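Local structure of aminopentol aminotransferase (Sphingopyxis macrogoltabida, 6HBS) at residues D120-H132 against A268-I282. The protein transfers the amino group of hydrolysed fumonisin B1 (aminopentol) to pyruvate, using pyridoxal 5'-phosphate, in a pathway that degrades the toxin. Residues are numbered along the deposited sequence; the frame is centred on the assembly and turned at random. Where two conformers were deposited one is given.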
ATOM      1  N   ASP A 120       1.213  -2.199   6.166  1.00 16.31           N
ATOM      2  CA  ASP A 120       2.643  -2.150   5.859  1.00 16.99           C
ATOM      3  C   ASP A 120       3.430  -1.773   7.127  1.00 16.38           C
ATOM      4  O   ASP A 120       4.496  -2.375   7.398  1.00 17.54           O
ATOM      5  CB  ASP A 120       2.963  -1.120   4.754  1.00 17.48           C
ATOM      6  CG  ASP A 120       2.265  -1.290   3.408  1.00 17.77           C
ATOM      7  OD1 ASP A 120       1.711  -2.380   3.147  1.00 21.09           O
ATOM      8  OD2 ASP A 120       2.277  -0.304   2.602  1.00 18.59           O
ATOM      9  N   ALA A 121       2.932  -0.772   7.878  1.00 16.25           N
ATOM     10  CA  ALA A 121       3.620  -0.284   9.073  1.00 16.27           C
ATOM     11  C   ALA A 121       3.564  -1.344  10.183  1.00 16.31           C
ATOM     12  O   ALA A 121       4.528  -1.564  10.853  1.00 16.42           O
ATOM     13  CB  ALA A 121       3.060   1.034   9.543  1.00 17.55           C
ATOM     14  N   THR A 122       2.422  -2.007  10.363  1.00 17.23           N
ATOM     15  CA  THR A 122       2.331  -2.998  11.457  1.00 16.50           C
ATOM     16  C   THR A 122       3.165  -4.242  11.134  1.00 16.57           C
ATOM     17  O   THR A 122       3.806  -4.800  12.028  1.00 16.86           O
ATOM     18  CB  THR A 122       0.879  -3.334  11.796  1.00 16.70           C
ATOM     19  OG1 THR A 122       0.244  -3.910  10.648  1.00 18.04           O
ATOM     20  CG2 THR A 122       0.113  -2.131  12.303  1.00 16.92           C
ATOM     21  N   SER A 123       3.165  -4.666   9.866  1.00 16.45           N
ATOM     22  CA  SER A 123       3.952  -5.795   9.403  0.51 16.28           C
ATOM     23  C   SER A 123       5.449  -5.498   9.534  1.00 17.61           C
ATOM     24  O   SER A 123       6.210  -6.356   9.975  1.00 17.97           O
ATOM     25  CB  SER A 123       3.591  -6.159   8.002  0.51 16.59           C
ATOM     26  OG  SER A 123       2.368  -6.865   7.984  0.51 15.49           O
ATOM     27  N   THR A 124       5.845  -4.259   9.180  1.00 17.51           N
ATOM     28  CA  THR A 124       7.216  -3.805   9.323  1.00 17.04           C
ATOM     29  C   THR A 124       7.615  -3.845  10.807  1.00 18.37           C
ATOM     30  O   THR A 124       8.729  -4.308  11.136  1.00 17.69           O
ATOM     31  CB  THR A 124       7.460  -2.425   8.694  1.00 18.71           C
ATOM     32  OG1 THR A 124       7.122  -2.465   7.300  1.00 16.86           O
ATOM     33  CG2 THR A 124       8.906  -2.001   8.834  1.00 18.73           C
ATOM     34  N   ALA A 125       6.728  -3.366  11.700  1.00 17.11           N
ATOM     35  CA  ALA A 125       7.008  -3.376  13.137  1.00 17.89           C
ATOM     36  C   ALA A 125       7.241  -4.814  13.630  1.00 17.54           C
ATOM     37  O   ALA A 125       8.151  -5.066  14.431  1.00 18.28           O
ATOM     38  CB  ALA A 125       5.877  -2.703  13.891  1.00 18.16           C
ATOM     39  N   MET A 126       6.435  -5.749  13.129  1.00 18.37           N
ATOM     40  CA  MET A 126       6.497  -7.188  13.529  1.00 20.38           C
ATOM     41  C   MET A 126       7.870  -7.772  13.144  1.00 20.59           C
ATOM     42  O   MET A 126       8.557  -8.377  13.983  1.00 20.20           O
ATOM     43  CB  MET A 126       5.383  -7.978  12.855  1.00 22.11           C
ATOM     44  CG  MET A 126       5.511  -9.475  13.014  1.00 25.13           C
ATOM     45  SD  MET A 126       4.184 -10.301  12.179  1.00 29.52           S
ATOM     46  CE  MET A 126       4.826 -10.327  10.506  1.00 28.48           C
ATOM     47  N   VAL A 127       8.285  -7.563  11.885  1.00 18.14           N
ATOM     48  CA  VAL A 127       9.550  -8.058  11.373  1.00 18.88           C
ATOM     49  C   VAL A 127      10.729  -7.376  12.089  1.00 19.26           C
ATOM     50  O   VAL A 127      11.670  -8.066  12.524  1.00 19.73           O
ATOM     51  CB  VAL A 127       9.613  -7.927   9.843  1.00 20.65           C
ATOM     52  CG1 VAL A 127      10.991  -8.289   9.306  1.00 22.85           C
ATOM     53  CG2 VAL A 127       8.555  -8.778   9.180  1.00 20.93           C
ATOM     54  N   LEU A 128      10.681  -6.048  12.246  1.00 19.21           N
ATOM     55  CA  LEU A 128      11.684  -5.296  12.993  1.00 18.71           C
ATOM     56  C   LEU A 128      11.884  -5.920  14.385  1.00 19.51           C
ATOM     57  O   LEU A 128      13.018  -6.127  14.795  1.00 19.97           O
ATOM     58  CB  LEU A 128      11.262  -3.833  13.112  1.00 19.27           C
ATOM     59  CG  LEU A 128      12.330  -2.823  13.521  1.00 22.31           C
ATOM     60  CD1 LEU A 128      11.895  -1.414  13.106  1.00 23.01           C
ATOM     61  CD2 LEU A 128      12.591  -2.809  15.019  1.00 23.21           C
ATOM     62  N   ALA A 129      10.786  -6.160  15.113  1.00 19.03           N
ATOM     63  CA  ALA A 129      10.875  -6.633  16.500  1.00 19.29           C
ATOM     64  C   ALA A 129      11.565  -8.006  16.574  1.00 19.13           C
ATOM     65  O   ALA A 129      12.381  -8.220  17.480  1.00 20.34           O
ATOM     66  CB  ALA A 129       9.517  -6.646  17.148  1.00 19.37           C
ATOM     67  N   ARG A 130      11.274  -8.897  15.621  1.00 19.45           N
ATOM     68  CA  ARG A 130      11.898 -10.190  15.543  1.00 19.53           C
ATOM     69  C   ARG A 130      13.393 -10.030  15.234  1.00 22.78           C
ATOM     70  O   ARG A 130      14.210 -10.680  15.884  1.00 21.39           O
ATOM     71  CB  ARG A 130      11.176 -11.061  14.515  1.00 20.60           C
ATOM     72  CG  ARG A 130       9.786 -11.486  14.947  1.00 20.93           C
ATOM     73  CD  ARG A 130       9.020 -12.264  13.892  1.00 21.21           C
ATOM     74  NE  ARG A 130       7.891 -12.917  14.548  1.00 21.38           N
ATOM     75  CZ  ARG A 130       6.806 -13.349  13.929  1.00 22.82           C
ATOM     76  NH1 ARG A 130       6.676 -13.171  12.616  1.00 20.67           N
ATOM     77  NH2 ARG A 130       5.861 -13.962  14.632  1.00 20.74           N
ATOM     78  N   ALA A 131      13.755  -9.162  14.264  1.00 21.21           N
ATOM     79  CA  ALA A 131      15.171  -8.852  13.981  1.00 20.98           C
ATOM     80  C   ALA A 131      15.901  -8.299  15.210  1.00 20.84           C
ATOM     81  O   ALA A 131      17.068  -8.651  15.440  1.00 21.35           O
ATOM     82  CB  ALA A 131      15.310  -7.884  12.833  1.00 20.34           C
ATOM     83  N   HIS A 132      15.241  -7.408  15.945  1.00 20.91           N
ATOM     84  CA  HIS A 132      15.822  -6.683  17.050  1.00 21.25           C
ATOM     85  C   HIS A 132      16.134  -7.652  18.190  1.00 23.04           C
ATOM     86  O   HIS A 132      17.189  -7.556  18.803  1.00 24.10           O
ATOM     87  CB  HIS A 132      14.882  -5.592  17.549  1.00 22.73           C
ATOM     88  CG  HIS A 132      15.365  -4.861  18.758  1.00 23.31           C
ATOM     89  ND1 HIS A 132      16.234  -3.804  18.683  1.00 23.63           N
ATOM     90  CD2 HIS A 132      15.087  -5.019  20.072  1.00 24.93           C
ATOM     91  CE1 HIS A 132      16.472  -3.344  19.904  1.00 24.65           C
ATOM     92  NE2 HIS A 132      15.784  -4.085  20.779  1.00 22.03           N
ATOM     93  N   ALA A 268       3.154   5.218   8.269  1.00 15.70           N
ATOM     94  CA  ALA A 268       4.458   5.426   8.848  1.00 16.27           C
ATOM     95  C   ALA A 268       4.694   4.475  10.011  1.00 15.94           C
ATOM     96  O   ALA A 268       3.767   4.178  10.776  1.00 14.98           O
ATOM     97  CB  ALA A 268       4.618   6.838   9.350  1.00 16.44           C
ATOM     98  N   LEU A 269       5.966   4.105  10.156  1.00 16.46           N
ATOM     99  CA  LEU A 269       6.531   3.523  11.376  1.00 17.34           C
ATOM    100  C   LEU A 269       7.472   4.534  12.044  1.00 17.69           C
ATOM    101  O   LEU A 269       8.459   4.952  11.443  1.00 19.31           O
ATOM    102  CB  LEU A 269       7.261   2.231  11.017  1.00 17.40           C
ATOM    103  CG  LEU A 269       7.832   1.474  12.229  1.00 18.17           C
ATOM    104  CD1 LEU A 269       6.713   1.114  13.181  1.00 18.70           C
ATOM    105  CD2 LEU A 269       8.569   0.213  11.799  1.00 18.88           C
ATOM    106  N   LEU A 270       7.176   4.914  13.289  1.00 17.91           N
ATOM    107  CA  LEU A 270       8.008   5.829  14.119  1.00 19.31           C
ATOM    108  C   LEU A 270       8.717   4.996  15.185  1.00 20.88           C
ATOM    109  O   LEU A 270       8.098   4.107  15.763  1.00 19.83           O
ATOM    110  CB  LEU A 270       7.122   6.899  14.756  1.00 20.42           C
ATOM    111  CG  LEU A 270       6.784   8.140  13.914  1.00 21.66           C
ATOM    112  CD1 LEU A 270       7.937   9.124  13.864  1.00 24.36           C
ATOM    113  CD2 LEU A 270       6.382   7.747  12.508  1.00 20.99           C
ATOM    114  N   GLY A 271      10.015   5.231  15.394  1.00 20.21           N
ATOM    115  CA  GLY A 271      10.768   4.324  16.246  1.00 20.71           C
ATOM    116  C   GLY A 271      11.831   5.051  17.029  1.00 20.58           C
ATOM    117  O   GLY A 271      12.303   6.084  16.579  1.00 18.58           O
ATOM    118  N   SER A 272      12.143   4.531  18.221  1.00 20.36           N
ATOM    119  CA  SER A 272      13.202   5.065  19.040  1.00 22.01           C
ATOM    120  C   SER A 272      14.550   4.526  18.543  1.00 21.58           C
ATOM    121  O   SER A 272      14.626   3.526  17.822  1.00 22.75           O
ATOM    122  CB  SER A 272      12.970   4.745  20.499  1.00 23.14           C
ATOM    123  OG  SER A 272      13.289   3.401  20.740  1.00 27.06           O
ATOM    124  N   ASN A 273      15.623   5.206  18.938  1.00 23.80           N
ATOM    125  CA  ASN A 273      16.996   4.835  18.588  1.00 25.45           C
ATOM    126  C   ASN A 273      17.308   3.390  18.985  1.00 27.30           C
ATOM    127  O   ASN A 273      18.082   2.743  18.336  1.00 31.56           O
ATOM    128  CB  ASN A 273      17.987   5.844  19.172  1.00 25.41           C
ATOM    129  CG  ASN A 273      18.108   7.062  18.284  1.00 25.45           C
ATOM    130  OD1 ASN A 273      17.946   6.951  17.068  1.00 27.32           O
ATOM    131  ND2 ASN A 273      18.345   8.225  18.867  1.00 24.98           N
ATOM    132  N   LYS A 274      16.660   2.870  20.025  1.00 26.46           N
ATOM    133  CA  LYS A 274      16.905   1.489  20.466  1.00 28.72           C
ATOM    134  C   LYS A 274      16.712   0.515  19.289  1.00 27.18           C
ATOM    135  O   LYS A 274      17.448  -0.484  19.173  1.00 26.48           O
ATOM    136  CB  LYS A 274      15.965   1.199  21.640  1.00 31.30           C
ATOM    137  CG  LYS A 274      15.777  -0.262  22.007  1.00 36.98           C
ATOM    138  CD  LYS A 274      15.317  -0.448  23.436  1.00 41.18           C
ATOM    139  CE  LYS A 274      13.813  -0.456  23.550  1.00 42.84           C
ATOM    140  NZ  LYS A 274      13.352  -0.269  24.951  1.00 44.03           N
ATOM    141  N   ALA A 275      15.724   0.802  18.423  1.00 24.21           N
ATOM    142  CA  ALA A 275      15.292  -0.097  17.343  1.00 24.02           C
ATOM    143  C   ALA A 275      15.918   0.239  15.983  1.00 22.53           C
ATOM    144  O   ALA A 275      15.564  -0.407  14.998  1.00 22.90           O
ATOM    145  CB  ALA A 275      13.787  -0.039  17.216  1.00 25.65           C
ATOM    146  N   ARG A 276      16.807   1.232  15.925  1.00 24.07           N
ATOM    147  CA  ARG A 276      17.293   1.794  14.665  1.00 23.54           C
ATOM    148  C   ARG A 276      18.080   0.739  13.876  1.00 25.30           C
ATOM    149  O   ARG A 276      17.879   0.597  12.650  1.00 26.06           O
ATOM    150  CB  ARG A 276      18.134   3.049  14.921  1.00 25.91           C
ATOM    151  CG  ARG A 276      18.552   3.779  13.649  1.00 25.56           C
ATOM    152  CD  ARG A 276      19.506   4.930  13.899  1.00 24.59           C
ATOM    153  NE  ARG A 276      18.861   6.062  14.534  1.00 24.13           N
ATOM    154  CZ  ARG A 276      18.327   7.089  13.883  1.00 24.16           C
ATOM    155  NH1 ARG A 276      18.361   7.116  12.553  1.00 22.54           N
ATOM    156  NH2 ARG A 276      17.722   8.052  14.566  1.00 21.62           N
ATOM    157  N   ASP A 277      18.948  -0.028  14.555  1.00 24.59           N
ATOM    158  CA  ASP A 277      19.792  -1.005  13.846  1.00 26.61           C
ATOM    159  C   ASP A 277      18.939  -2.077  13.180  1.00 25.42           C
ATOM    160  O   ASP A 277      19.250  -2.484  12.065  1.00 23.99           O
ATOM    161  CB  ASP A 277      20.814  -1.716  14.742  1.00 30.39           C
ATOM    162  CG  ASP A 277      22.010  -0.852  15.091  1.00 33.91           C
ATOM    163  OD1 ASP A 277      22.281   0.117  14.363  1.00 31.42           O
ATOM    164  OD2 ASP A 277      22.651  -1.152  16.110  1.00 45.12           O
ATOM    165  N   ALA A 278      17.902  -2.555  13.884  1.00 23.18           N
ATOM    166  CA  ALA A 278      17.034  -3.586  13.330  1.00 23.75           C
ATOM    167  C   ALA A 278      16.243  -3.039  12.130  1.00 21.92           C
ATOM    168  O   ALA A 278      15.966  -3.741  11.181  1.00 22.04           O
ATOM    169  CB  ALA A 278      16.100  -4.097  14.397  1.00 25.45           C
ATOM    170  N   ALA A 279      15.840  -1.780  12.221  1.00 21.88           N
ATOM    171  CA  ALA A 279      15.152  -1.114  11.132  1.00 21.92           C
ATOM    172  C   ALA A 279      16.031  -1.093   9.878  1.00 22.94           C
ATOM    173  O   ALA A 279      15.517  -1.169   8.754  1.00 23.63           O
ATOM    174  CB  ALA A 279      14.793   0.289  11.537  1.00 20.43           C
ATOM    175  N   ARG A 280      17.345  -0.954  10.058  1.00 26.31           N
ATOM    176  CA  ARG A 280      18.268  -0.977   8.888  1.00 27.98           C
ATOM    177  C   ARG A 280      18.490  -2.390   8.340  1.00 28.32           C
ATOM    178  O   ARG A 280      18.787  -2.545   7.149  1.00 25.66           O
ATOM    179  CB  ARG A 280      19.598  -0.336   9.262  1.00 30.24           C
ATOM    180  CG  ARG A 280      19.471   1.129   9.643  1.00 32.98           C
ATOM    181  CD  ARG A 280      20.773   1.648  10.208  1.00 36.73           C
ATOM    182  NE  ARG A 280      21.781   1.734   9.169  1.00 40.36           N
ATOM    183  CZ  ARG A 280      23.047   2.074   9.388  1.00 45.62           C
ATOM    184  NH1 ARG A 280      23.470   2.237  10.630  1.00 48.60           N
ATOM    185  NH2 ARG A 280      23.883   2.214   8.372  1.00 46.45           N
ATOM    186  N   ASP A 281      18.406  -3.409   9.202  1.00 27.80           N
ATOM    187  CA  ASP A 281      18.748  -4.777   8.825  1.00 29.36           C
ATOM    188  C   ASP A 281      17.623  -5.415   8.024  1.00 26.01           C
ATOM    189  O   ASP A 281      17.871  -6.236   7.173  1.00 25.52           O
ATOM    190  CB  ASP A 281      19.029  -5.688  10.032  1.00 35.27           C
ATOM    191  CG  ASP A 281      20.332  -5.418  10.773  1.00 41.86           C
ATOM    192  OD1 ASP A 281      21.209  -4.715  10.223  1.00 47.25           O
ATOM    193  OD2 ASP A 281      20.447  -5.885  11.920  1.00 51.33           O
ATOM    194  N   ILE A 282      16.373  -5.082   8.346  1.00 22.75           N
ATOM    195  CA  ILE A 282      15.228  -5.682   7.641  1.00 23.39           C
ATOM    196  C   ILE A 282      15.142  -5.092   6.232  1.00 21.69           C
ATOM    197  O   ILE A 282      15.676  -4.036   5.976  1.00 24.54           O
ATOM    198  CB  ILE A 282      13.898  -5.479   8.414  1.00 22.34           C
ATOM    199  CG1 ILE A 282      13.528  -3.992   8.546  1.00 22.46           C
ATOM    200  CG2 ILE A 282      13.953  -6.203   9.742  1.00 23.12           C
ATOM    201  CD1 ILE A 282      12.190  -3.744   9.203  1.00 24.02           C
TER
HETATM  202  O   HOH W   1      17.912  -2.552  16.888  1.00 24.43           O
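Leu128 packs with both branches: CD1 lies 3.7 Å from Ala279 CB, while CD2 spans Ala275 CB, in the 3-10 turn just ahead of helix 276-281, and Ala278 CB within it. Its CG stands anti to the backbone N (chi1 -164°), which carries the fork across to that helix. Leu128 CD1 also reaches Leu269 CD2 at 3.9 Å, tying strand to helix; the side chain touches Trp111 of neighbouring strand 111-115 too. With an alanine in place of Leu128, a gap would probably open between Leu269 and the three alanines, and Trp111 would probably lose that contact. Ile282, just past the helix end, spreads its two branches along helix 120-132: CG2 touches Val127 CG1 at 3.6 Å and Ala131 CB, and CD1 meets Thr124 CG2 at 3.7 Å and Leu128 CB. Strand 267-271 belongs to the central seven-stranded sheet of this class-III, PLP-dependent aminotransferase, and helix 120-132 packs on it, with Leu269 CD1 against Ala125 CB. Nearer the cofactor, Ala121 CB rests on Ala268 O at 3.5 Å. The polar link is at the far end, where one water, in the His132 ring plane at its edge, is 2.8 Å from His132 ND1, donates to Lys274 O and accepts from Ala278 N. His132 CE1 comes to 3.1 Å from Lys274 O, whereas the Lys274 amine forms a salt bridge with Asp252.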